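Local structure of aminopeptidase (Aneurinibacillus sp. AM-1, 5IB9) at residues E81-T86 with K151-L156; F163-G168 with V191-A196. The protein probably acts as a zinc-dependent aminopeptidase, removing residues from the N terminus of peptides, and carries a protease-associated domain beside its M28-type catalytic domain. One frame throughout, in Å; residues are numbered along the deposited sequence.

Contact 1. Residues E81-T86 with K151-L156; sequences EGEAFT and KLNGTL
T86 and the G154-L156 backbone hold each other through two nearly straight hydrogen bonds: T86 N gives its hydrogen to G154 O at 3.0 Å, and L156 N gives its own to T86 O. This makes a single beta bridge of T86 with T155. One residue back, the F85 ring lies against 151-156. Its CD2 meets G154 C at 3.6 Å, and T155 N lies at the ring edge, near its plane, while CZ reaches L152 CD2 at 3.7 Å and CB rests on L156 CD2 at 3.8 Å. With its CG anti to the carbonyl carbon (chi1 -82°), F85 sends its ring toward 151-156, the CZ end at L152, while L156 sits at the CB end of the side chain. The loop 151-156 belongs to the protease-associated domain, between strands 141-145 and 165-169, and the T155 side chain lies about 7 Å from the bound inhibitor BES. A water joins A84 O to G154 N, carrying the pairing one step further. At the exposed end, the extended K151 chain crosses E83 at about a right angle; E83 OE2 and K151 NZ form a long salt bridge at 3.8 Å, and a second water accepts from K151 NZ and donates to E83 OE2 at 2.6 Å. Farther out, F127 and I144 pack on both F85 and L152, and T155 OG1 bonds to G157 N.

Contact 2. Residues F163-G168 with V191-A196; sequences FVAAVG and VKVAGA
Two strands of the protease-associated domain, 165-168 and 191-194, pack here through the side chains of A165 and V167 on one and V191 and V193 on the other. They run at 107° to each other, with axes 7.9 Å apart at closest approach, and face each other across the inside of a curled run of strands, joined by side chains and not as paired neighbours. The methyl groups do all the touching. V167 CG1 is shared, lying 4.0 Å from V191 CG1 and also 4.0 Å from V193 CG2. It meets V191 tip to tip, whereas V167 and V193 pass alongside, their side chains running opposite ways. A chi1 of 171° sets V193 CG1 anti to the backbone N, which leaves CG2 anti to the carbonyl carbon, where it touches A165 CB as well, again at 4.0 Å. The remaining pair, A165 CB with V191 CG1, is looser at 4.4 Å. This alternation is that of a beta strand: A165 and V167 face the crossing strand, while A166 between them turns the other way, onto V131 of helix 127-136, and K192 likewise points away between the two valines. All four touching residues are buried and apolar. Strand 165-169 shares backbone hydrogen bonds with V142 and I144 on one edge, and strand 83-84 flanks the other. Around the four side chains, I143 packs on both V167 and V191, V93 covers V191, and P68 touches V193.

Going from the N terminus, 81-86 comes first, and contact 1 closes a loop when 151-156 returns to it, after an excursion through strands 91-99, 117-121 and 141-145 and helix 127-136. Contact 2 opens shortly afterwards at 163-168 and closes at 191-196, past helix 171-182. The two closures therefore follow in series and neither cross nor enclose one another. In space their centres lie about 9 Å apart, with strands 83-84 and 165-169 antiparallel neighbours: E83 O to G168 N (2.7 Å) and F85 N to A166 O are probable hydrogen bonds. L156 also packs on F163. Together they tie the inhibitor-side loop, through this strand pair, to the long strand 187-210.

Contact 1. Residues E81-T86 with K151-L156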
loop_
_atom_site.group_PDB
_atom_site.type_symbol
_atom_site.label_atom_id
_atom_site.label_comp_id
_atom_site.label_asym_id
_atom_site.label_seq_id
_atom_site.Cartn_x
_atom_site.Cartn_y
_atom_site.Cartn_z
ATOM N N GLU A 81 -30.321 -21.840 3.482
ATOM C CA GLU A 81 -28.941 -22.075 3.006
ATOM C C GLU A 81 -28.174 -20.783 2.830
ATOM O O GLU A 81 -28.416 -20.047 1.858
ATOM C CB GLU A 81 -28.952 -22.735 1.630
ATOM C CG GLU A 81 -28.483 -24.166 1.572
ATOM C CD GLU A 81 -28.469 -24.688 0.139
ATOM O OE1 GLU A 81 -28.915 -25.840 -0.077
ATOM O OE2 GLU A 81 -28.032 -23.939 -0.776
ATOM N N GLY A 82 -27.221 -20.538 3.728
ATOM C CA GLY A 82 -26.446 -19.298 3.699
ATOM C C GLY A 82 -24.934 -19.424 3.524
ATOM O O GLY A 82 -24.295 -20.213 4.224
ATOM N N GLU A 83 -24.382 -18.613 2.614
ATOM C CA GLU A 83 -22.920 -18.489 2.397
ATOM C C GLU A 83 -22.404 -17.106 2.860
ATOM O O GLU A 83 -22.701 -16.092 2.188
ATOM C CB GLU A 83 -22.581 -18.658 0.886
ATOM C CG GLU A 83 -22.930 -20.048 0.261
ATOM C CD GLU A 83 -21.988 -21.174 0.725
ATOM O OE1 GLU A 83 -20.879 -21.279 0.153
ATOM O OE2 GLU A 83 -22.355 -21.956 1.649
ATOM N N ALA A 84 -21.632 -17.065 3.962
ATOM C CA ALA A 84 -20.923 -15.824 4.382
ATOM C C ALA A 84 -20.010 -15.279 3.289
ATOM O O ALA A 84 -19.216 -16.021 2.665
ATOM C CB ALA A 84 -20.126 -16.039 5.653
ATOM N N PHE A 85 -20.073 -13.977 3.067
ATOM C CA PHE A 85 -19.183 -13.366 2.115
ATOM C C PHE A 85 -17.793 -13.334 2.797
ATOM O O PHE A 85 -17.705 -13.261 4.036
ATOM C CB PHE A 85 -19.627 -11.934 1.769
ATOM C CG PHE A 85 -20.722 -11.864 0.722
ATOM C CD1 PHE A 85 -22.070 -11.877 1.109
ATOM C CD2 PHE A 85 -20.425 -11.760 -0.643
ATOM C CE1 PHE A 85 -23.088 -11.811 0.143
ATOM C CE2 PHE A 85 -21.447 -11.705 -1.621
ATOM C CZ PHE A 85 -22.788 -11.721 -1.212
ATOM N N THR A 86 -16.718 -13.408 1.993
ATOM C CA THR A 86 -15.370 -13.336 2.573
ATOM C C THR A 86 -15.186 -11.935 3.137
ATOM O O THR A 86 -15.551 -10.971 2.489
ATOM C CB THR A 86 -14.301 -13.599 1.493
ATOM O OG1 THR A 86 -14.471 -14.926 0.999
ATOM C CG2 THR A 86 -12.897 -13.486 2.108
ATOM N N LYS A 151 -25.416 -21.131 -6.083
ATOM C CA LYS A 151 -24.973 -20.444 -4.858
ATOM C C LYS A 151 -24.286 -19.090 -5.079
ATOM O O LYS A 151 -23.663 -18.851 -6.126
ATOM C CB LYS A 151 -24.077 -21.347 -4.005
ATOM C CG LYS A 151 -24.766 -22.561 -3.396
ATOM C CD LYS A 151 -23.977 -23.125 -2.215
ATOM C CE LYS A 151 -24.735 -24.266 -1.520
ATOM N NZ LYS A 151 -24.113 -24.746 -0.235
ATOM N N LEU A 152 -24.439 -18.202 -4.087
ATOM C CA LEU A 152 -23.778 -16.889 -4.074
ATOM C C LEU A 152 -22.637 -16.877 -3.052
ATOM O O LEU A 152 -22.826 -16.799 -1.840
ATOM C CB LEU A 152 -24.752 -15.715 -3.854
ATOM C CG LEU A 152 -24.127 -14.324 -3.865
ATOM C CD1 LEU A 152 -23.419 -14.051 -5.178
ATOM C CD2 LEU A 152 -25.180 -13.245 -3.613
ATOM N N ASN A 153 -21.437 -17.026 -3.594
ATOM C CA ASN A 153 -20.214 -16.946 -2.834
ATOM C C ASN A 153 -19.585 -15.718 -3.400
ATOM O O ASN A 153 -19.800 -15.385 -4.574
ATOM C CB ASN A 153 -19.344 -18.166 -3.116
ATOM C CG ASN A 153 -19.999 -19.444 -2.694
ATOM O OD1 ASN A 153 -20.076 -19.756 -1.510
ATOM N ND2 ASN A 153 -20.482 -20.197 -3.660
ATOM N N GLY A 154 -18.825 -15.014 -2.581
ATOM C CA GLY A 154 -18.198 -13.814 -3.074
ATOM C C GLY A 154 -17.439 -13.194 -1.941
ATOM O O GLY A 154 -17.291 -13.804 -0.881
ATOM N N THR A 155 -17.025 -11.960 -2.161
ATOM C CA THR A 155 -16.161 -11.283 -1.232
ATOM C C THR A 155 -16.455 -9.783 -1.109
ATOM O O THR A 155 -16.814 -9.097 -2.067
ATOM C CB THR A 155 -14.635 -11.541 -1.632
ATOM O OG1 THR A 155 -13.753 -10.865 -0.703
ATOM C CG2 THR A 155 -14.391 -11.103 -3.094
ATOM N N LEU A 156 -16.243 -9.264 0.083
ATOM C CA LEU A 156 -16.372 -7.857 0.328
ATOM C C LEU A 156 -15.034 -7.207 0.010
ATOM O O LEU A 156 -14.849 -5.992 0.178
ATOM C CB LEU A 156 -16.821 -7.622 1.767
ATOM C CG LEU A 156 -18.091 -8.427 2.131
ATOM C CD1 LEU A 156 -18.443 -7.963 3.506
ATOM C CD2 LEU A 156 -19.226 -8.164 1.142
HETATM O O HOH W 1 -21.503 -24.446 1.375
HETATM O O HOH W 2 -18.476 -16.612 0.019
#

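Contact 2. Residues F163-G168 with V191-A196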
loop_
_atom_site.group_PDB
_atom_site.type_symbol
_atom_site.label_atom_id
_atom_site.label_comp_id
_atom_site.label_asym_id
_atom_site.label_seq_id
_atom_site.Cartn_x
_atom_site.Cartn_y
_atom_site.Cartn_z
ATOM N N PHE A 163 -18.298 -2.643 7.581
ATOM C CA PHE A 163 -19.233 -3.753 7.275
ATOM C C PHE A 163 -20.091 -4.253 8.454
ATOM O O PHE A 163 -19.829 -4.015 9.653
ATOM C CB PHE A 163 -18.495 -4.945 6.695
ATOM C CG PHE A 163 -17.741 -4.695 5.399
ATOM C CD1 PHE A 163 -18.191 -3.806 4.418
ATOM C CD2 PHE A 163 -16.598 -5.454 5.148
ATOM C CE1 PHE A 163 -17.482 -3.671 3.212
ATOM C CE2 PHE A 163 -15.897 -5.322 3.950
ATOM C CZ PHE A 163 -16.346 -4.415 2.995
ATOM N N VAL A 164 -21.159 -4.966 8.093
ATOM C CA VAL A 164 -21.865 -5.776 9.108
ATOM C C VAL A 164 -21.970 -7.095 8.448
ATOM O O VAL A 164 -21.675 -7.203 7.272
ATOM C CB VAL A 164 -23.285 -5.251 9.491
ATOM C CG1 VAL A 164 -23.175 -3.916 10.195
ATOM C CG2 VAL A 164 -24.194 -5.184 8.256
ATOM N N ALA A 165 -22.400 -8.133 9.185
ATOM C CA ALA A 165 -22.412 -9.466 8.617
ATOM C C ALA A 165 -23.178 -9.499 7.293
ATOM O O ALA A 165 -24.220 -8.836 7.152
ATOM C CB ALA A 165 -23.002 -10.482 9.652
ATOM N N ALA A 166 -22.681 -10.269 6.327
ATOM C CA ALA A 166 -23.241 -10.314 5.007
ATOM C C ALA A 166 -23.246 -11.760 4.571
ATOM O O ALA A 166 -22.202 -12.432 4.659
ATOM C CB ALA A 166 -22.393 -9.469 4.053
ATOM N N VAL A 167 -24.412 -12.256 4.129
ATOM C CA VAL A 167 -24.543 -13.649 3.684
ATOM C C VAL A 167 -25.273 -13.664 2.375
ATOM O O VAL A 167 -26.157 -12.842 2.118
ATOM C CB VAL A 167 -25.272 -14.533 4.704
ATOM C CG1 VAL A 167 -24.616 -14.459 6.040
ATOM C CG2 VAL A 167 -26.748 -14.080 4.858
ATOM N N GLY A 168 -24.883 -14.598 1.508
ATOM C CA GLY A 168 -25.419 -14.661 0.149
ATOM C C GLY A 168 -26.362 -15.850 0.085
ATOM O O GLY A 168 -26.169 -16.843 0.809
ATOM N N VAL A 191 -29.789 -13.601 11.382
ATOM C CA VAL A 191 -28.473 -13.779 10.697
ATOM C C VAL A 191 -27.414 -13.981 11.772
ATOM O O VAL A 191 -27.126 -13.050 12.567
ATOM C CB VAL A 191 -28.067 -12.595 9.764
ATOM C CG1 VAL A 191 -26.681 -12.876 9.135
ATOM C CG2 VAL A 191 -29.091 -12.460 8.641
ATOM N N LYS A 192 -26.880 -15.198 11.847
ATOM C CA LYS A 192 -25.841 -15.498 12.871
ATOM C C LYS A 192 -24.579 -15.995 12.218
ATOM O O LYS A 192 -24.557 -17.037 11.540
ATOM C CB LYS A 192 -26.303 -16.475 13.973
ATOM C CG LYS A 192 -25.495 -16.337 15.281
ATOM C CD LYS A 192 -25.756 -17.455 16.252
ATOM C CE LYS A 192 -24.627 -17.570 17.274
ATOM N NZ LYS A 192 -24.810 -18.830 18.055
ATOM N N VAL A 193 -23.524 -15.208 12.410
ATOM C CA VAL A 193 -22.214 -15.526 11.798
ATOM C C VAL A 193 -21.295 -15.516 12.965
ATOM O O VAL A 193 -21.289 -14.543 13.734
ATOM C CB VAL A 193 -21.774 -14.458 10.745
ATOM C CG1 VAL A 193 -20.312 -14.693 10.293
ATOM C CG2 VAL A 193 -22.666 -14.508 9.502
ATOM N N ALA A 194 -20.562 -16.615 13.142
ATOM C CA ALA A 194 -19.688 -16.773 14.304
ATOM C C ALA A 194 -18.358 -17.468 13.949
ATOM O O ALA A 194 -18.306 -18.297 13.023
ATOM C CB ALA A 194 -20.440 -17.518 15.451
ATOM N N GLY A 195 -17.290 -17.052 14.638
ATOM C CA GLY A 195 -15.955 -17.600 14.397
ATOM C C GLY A 195 -15.121 -17.052 13.221
ATOM O O GLY A 195 -13.971 -17.478 13.021
ATOM N N ALA A 196 -15.676 -16.142 12.417
ATOM C CA ALA A 196 -14.864 -15.405 11.428
ATOM C C ALA A 196 -13.828 -14.520 12.116
ATOM O O ALA A 196 -14.077 -13.922 13.156
ATOM C CB ALA A 196 -15.766 -14.537 10.527
#